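Local coordinates for siroheme decarboxylase (Hydrogenobacter thermophilus, PDB 4CH7), which catalyses the decarboxylation of siroheme to didecarboxysiroheme, with release of two molecules of carbon dioxide, a step in heme d1 biosynthesis, at residues E171-T179 / Y193-L204. Sequence-based numbering, arbitrary orientation.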
loop_
_atom_site.group_PDB
_atom_site.type_symbol
_atom_site.label_atom_id
_atom_site.label_comp_id
_atom_site.label_asym_id
_atom_site.label_seq_id
_atom_site.Cartn_x
_atom_site.Cartn_y
_atom_site.Cartn_z
ATOM N N GLU A 171 4.487 -11.510 19.928
ATOM C CA GLU A 171 5.558 -10.561 20.222
ATOM C C GLU A 171 5.927 -9.770 18.970
ATOM O O GLU A 171 6.074 -8.548 19.019
ATOM C CB GLU A 171 6.796 -11.275 20.767
ATOM C CG GLU A 171 7.935 -10.328 21.124
ATOM C CD GLU A 171 9.151 -11.045 21.665
ATOM O OE1 GLU A 171 9.930 -11.593 20.859
ATOM O OE2 GLU A 171 9.330 -11.051 22.899
ATOM N N GLU A 172 6.075 -10.477 17.852
ATOM C CA GLU A 172 6.378 -9.843 16.575
ATOM C C GLU A 172 5.237 -8.923 16.143
ATOM O O GLU A 172 5.470 -7.893 15.510
ATOM C CB GLU A 172 6.659 -10.902 15.502
ATOM C CG GLU A 172 7.936 -11.711 15.737
ATOM C CD GLU A 172 8.044 -12.926 14.831
ATOM O OE1 GLU A 172 7.003 -13.553 14.547
ATOM O OE2 GLU A 172 9.172 -13.257 14.410
ATOM N N LYS A 173 4.008 -9.297 16.492
ATOM C CA LYS A 173 2.844 -8.458 16.225
ATOM C C LYS A 173 2.936 -7.147 16.997
ATOM O O LYS A 173 2.689 -6.076 16.443
ATOM C CB LYS A 173 1.553 -9.188 16.596
ATOM C CG LYS A 173 1.147 -10.293 15.632
ATOM C CD LYS A 173 -0.248 -10.805 15.961
ATOM C CE LYS A 173 -0.654 -11.954 15.051
ATOM N NZ LYS A 173 -2.036 -12.438 15.350
ATOM N N ARG A 174 3.290 -7.242 18.277
ATOM C CA ARG A 174 3.478 -6.061 19.119
ATOM C C ARG A 174 4.618 -5.193 18.589
ATOM O O ARG A 174 4.514 -3.967 18.561
ATOM C CB ARG A 174 3.778 -6.465 20.564
ATOM C CG ARG A 174 2.628 -7.140 21.294
ATOM C CD ARG A 174 2.907 -7.219 22.792
ATOM N NE ARG A 174 4.184 -7.864 23.088
ATOM C CZ ARG A 174 4.329 -9.165 23.323
ATOM N NH1 ARG A 174 3.276 -9.968 23.298
ATOM N NH2 ARG A 174 5.527 -9.666 23.587
ATOM N N ILE A 175 5.705 -5.843 18.178
ATOM C CA ILE A 175 6.849 -5.158 17.580
ATOM C C ILE A 175 6.415 -4.341 16.365
ATOM O O ILE A 175 6.667 -3.138 16.297
ATOM C CB ILE A 175 7.954 -6.155 17.167
ATOM C CG1 ILE A 175 8.672 -6.709 18.398
ATOM C CG2 ILE A 175 8.959 -5.491 16.241
ATOM C CD1 ILE A 175 9.751 -7.727 18.071
ATOM N N VAL A 176 5.760 -5.001 15.412
ATOM C CA VAL A 176 5.206 -4.328 14.239
ATOM C C VAL A 176 4.225 -3.231 14.649
ATOM O O VAL A 176 4.256 -2.126 14.106
ATOM C CB VAL A 176 4.505 -5.327 13.297
ATOM C CG1 VAL A 176 3.764 -4.595 12.194
ATOM C CG2 VAL A 176 5.514 -6.292 12.701
ATOM N N SER A 177 3.373 -3.544 15.623
ATOM C CA SER A 177 2.350 -2.616 16.105
ATOM C C SER A 177 2.906 -1.260 16.542
ATOM O O SER A 177 2.395 -0.213 16.138
ATOM C CB SER A 177 1.567 -3.251 17.255
ATOM O OG SER A 177 0.699 -2.311 17.858
ATOM N N ILE A 178 3.960 -1.284 17.354
ATOM C CA ILE A 178 4.499 -0.057 17.937
ATOM C C ILE A 178 5.600 0.609 17.104
ATOM O O ILE A 178 5.923 1.776 17.326
ATOM C CB ILE A 178 5.038 -0.288 19.366
ATOM C CG1 ILE A 178 6.414 -0.956 19.329
ATOM C CG2 ILE A 178 4.055 -1.108 20.194
ATOM C CD1 ILE A 178 7.254 -0.665 20.552
ATOM N N THR A 179 6.175 -0.127 16.153
ATOM C CA THR A 179 7.265 0.403 15.329
ATOM C C THR A 179 6.801 0.963 13.982
ATOM O O THR A 179 7.519 1.736 13.353
ATOM C CB THR A 179 8.360 -0.659 15.065
ATOM O OG1 THR A 179 7.784 -1.814 14.439
ATOM C CG2 THR A 179 9.044 -1.062 16.359
ATOM N N TYR A 193 11.048 2.329 22.028
ATOM C CA TYR A 193 10.381 1.121 21.546
ATOM C C TYR A 193 10.777 -0.082 22.394
ATOM O O TYR A 193 9.930 -0.867 22.816
ATOM C CB TYR A 193 10.760 0.847 20.089
ATOM C CG TYR A 193 10.134 1.780 19.074
ATOM C CD1 TYR A 193 8.972 2.480 19.364
ATOM C CD2 TYR A 193 10.705 1.952 17.819
ATOM C CE1 TYR A 193 8.399 3.328 18.435
ATOM C CE2 TYR A 193 10.136 2.799 16.885
ATOM C CZ TYR A 193 8.985 3.484 17.199
ATOM O OH TYR A 193 8.416 4.328 16.273
ATOM N N ALA A 194 12.076 -0.218 22.637
ATOM C CA ALA A 194 12.612 -1.328 23.415
ATOM C C ALA A 194 12.094 -1.326 24.852
ATOM O O ALA A 194 11.754 -2.379 25.396
ATOM C CB ALA A 194 14.132 -1.299 23.394
ATOM N N LYS A 195 12.047 -0.145 25.466
ATOM C CA LYS A 195 11.511 -0.001 26.817
ATOM C C LYS A 195 10.046 -0.428 26.871
ATOM O O LYS A 195 9.629 -1.124 27.796
ATOM C CB LYS A 195 11.643 1.444 27.303
ATOM C CG LYS A 195 13.072 1.906 27.566
ATOM C CD LYS A 195 13.081 3.324 28.126
ATOM C CE LYS A 195 14.495 3.866 28.279
ATOM N NZ LYS A 195 15.294 3.099 29.270
ATOM N N ARG A 196 9.270 -0.001 25.876
ATOM C CA ARG A 196 7.856 -0.359 25.790
ATOM C C ARG A 196 7.679 -1.862 25.600
ATOM O O ARG A 196 6.736 -2.455 26.122
ATOM C CB ARG A 196 7.175 0.398 24.644
ATOM C CG ARG A 196 6.999 1.894 24.887
ATOM C CD ARG A 196 6.534 2.621 23.625
ATOM N NE ARG A 196 5.200 2.207 23.196
ATOM C CZ ARG A 196 4.597 2.647 22.095
ATOM N NH1 ARG A 196 5.207 3.515 21.301
ATOM N NH2 ARG A 196 3.382 2.216 21.784
ATOM N N LEU A 197 8.597 -2.474 24.859
ATOM C CA LEU A 197 8.550 -3.909 24.606
ATOM C C LEU A 197 9.186 -4.707 25.739
ATOM O O LEU A 197 9.258 -5.935 25.668
ATOM C CB LEU A 197 9.225 -4.240 23.273
ATOM C CG LEU A 197 8.481 -3.691 22.059
ATOM C CD1 LEU A 197 9.306 -3.821 20.792
ATOM C CD2 LEU A 197 7.146 -4.391 21.903
ATOM N N ARG A 198 9.630 -4.001 26.779
ATOM C CA ARG A 198 10.263 -4.617 27.945
ATOM C C ARG A 198 11.493 -5.438 27.569
ATOM O O ARG A 198 11.734 -6.505 28.138
ATOM C CB ARG A 198 9.262 -5.493 28.704
ATOM C CG ARG A 198 8.000 -4.765 29.145
ATOM C CD ARG A 198 8.296 -3.754 30.242
ATOM N NE ARG A 198 7.069 -3.272 30.867
ATOM C CZ ARG A 198 6.470 -2.127 30.560
ATOM N NH1 ARG A 198 6.991 -1.327 29.640
ATOM N NH2 ARG A 198 5.349 -1.774 31.179
HETATM N N MSE A 199 12.263 -4.941 26.605
HETATM C CA MSE A 199 13.481 -5.616 26.181
HETATM C C MSE A 199 14.591 -4.604 25.925
HETATM O O MSE A 199 14.354 -3.395 25.933
HETATM C CB MSE A 199 13.223 -6.477 24.936
HETATM C CG MSE A 199 12.739 -5.712 23.708
HETATM SE SE MSE A 199 12.592 -6.822 22.111
HETATM C CE MSE A 199 10.810 -7.523 22.365
ATOM N N SER A 200 15.805 -5.101 25.715
ATOM C CA SER A 200 16.928 -4.233 25.391
ATOM C C SER A 200 16.835 -3.803 23.932
ATOM O O SER A 200 16.071 -4.382 23.154
ATOM C CB SER A 200 18.251 -4.952 25.639
ATOM O OG SER A 200 18.466 -5.972 24.681
ATOM N N GLU A 201 17.596 -2.773 23.568
ATOM C CA GLU A 201 17.695 -2.355 22.176
ATOM C C GLU A 201 18.294 -3.490 21.360
ATOM O O GLU A 201 17.865 -3.758 20.239
ATOM C CB GLU A 201 18.591 -1.124 22.044
ATOM C CG GLU A 201 17.995 0.179 22.543
ATOM C CD GLU A 201 19.033 1.276 22.645
ATOM O OE1 GLU A 201 19.810 1.260 23.619
ATOM O OE2 GLU A 201 19.074 2.150 21.753
ATOM N N GLU A 202 19.296 -4.144 21.940
ATOM C CA GLU A 202 19.999 -5.237 21.282
ATOM C C GLU A 202 19.038 -6.367 20.930
ATOM O O GLU A 202 19.121 -6.946 19.847
ATOM C CB GLU A 202 21.125 -5.760 22.180
ATOM C CG GLU A 202 22.041 -6.776 21.507
ATOM C CD GLU A 202 23.102 -7.320 22.441
ATOM O OE1 GLU A 202 24.099 -6.614 22.690
ATOM O OE2 GLU A 202 22.936 -8.458 22.925
ATOM N N GLU A 203 18.120 -6.667 21.844
ATOM C CA GLU A 203 17.129 -7.712 21.616
ATOM C C GLU A 203 16.101 -7.292 20.562
ATOM O O GLU A 203 15.678 -8.110 19.747
ATOM C CB GLU A 203 16.447 -8.101 22.933
ATOM C CG GLU A 203 17.353 -8.888 23.882
ATOM C CD GLU A 203 16.797 -8.985 25.290
ATOM O OE1 GLU A 203 15.972 -8.128 25.668
ATOM O OE2 GLU A 203 17.196 -9.915 26.021
ATOM N N LEU A 204 15.707 -6.021 20.578
ATOM C CA LEU A 204 14.776 -5.494 19.578
ATOM C C LEU A 204 15.392 -5.503 18.182
ATOM O O LEU A 204 14.778 -5.986 17.230
ATOM C CB LEU A 204 14.325 -4.077 19.941
ATOM C CG LEU A 204 13.429 -3.384 18.911
ATOM C CD1 LEU A 204 12.204 -4.232 18.615
ATOM C CD2 LEU A 204 13.014 -1.999 19.375
HETATM O O HOH W 1 5.082 3.880 15.907
#
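I178 and L197 meet tip to tip, the delta methyl CD1 of I178 lying 3.6 Å from CG of L197. This methyl gets there because CG1 of I178 stands between its own backbone N and carbonyl carbon (chi1 78°), and it also packs against CD1 of Y193 at 3.8 Å. The other branch of I178, CG2, passes over one face of the R196 guanidinium, 3.7 Å from NH2, as the two side chains run past each other in opposite directions. L197 is shared: the I175 and L197 side chains cross at about a right angle, with CD1 of L197 3.8 Å from CG1 of I175. At the T179 end of helix 170-179, CG2 of T179 sits over one face of the Y193 ring in a CH-pi contact, 4.1 Å from the ring centroid and 26° off its normal. On T179 the methyl is turned to the ring while OG1 hydrogen-bonds to O of I175, which also accepts from T179 N; OG1 is also hydrogen-bonded to Y57 OH. A water donates to I178 O and reaches Y193 OH only weakly.

Helix 170-179 packs here against the end of helix 191-196 and the start of helix 201-213, the three helices of the second NirDL-like helix-turn-helix domain. Helix 191-196 ends in a Schellman motif at R198, which has positive phi, and S200 and E203 then form a capping box that starts the next helix, E203 N donating to S200 OG at 2.9 Å. In the turn between them the selenomethionine at M199 bends at chi3 (86°), bringing CE to 3.9 Å from OE2 of E171, whose OE1 is salt-bridged to K207. Deeper in, CG2 of I175 approaches CD1 of L204.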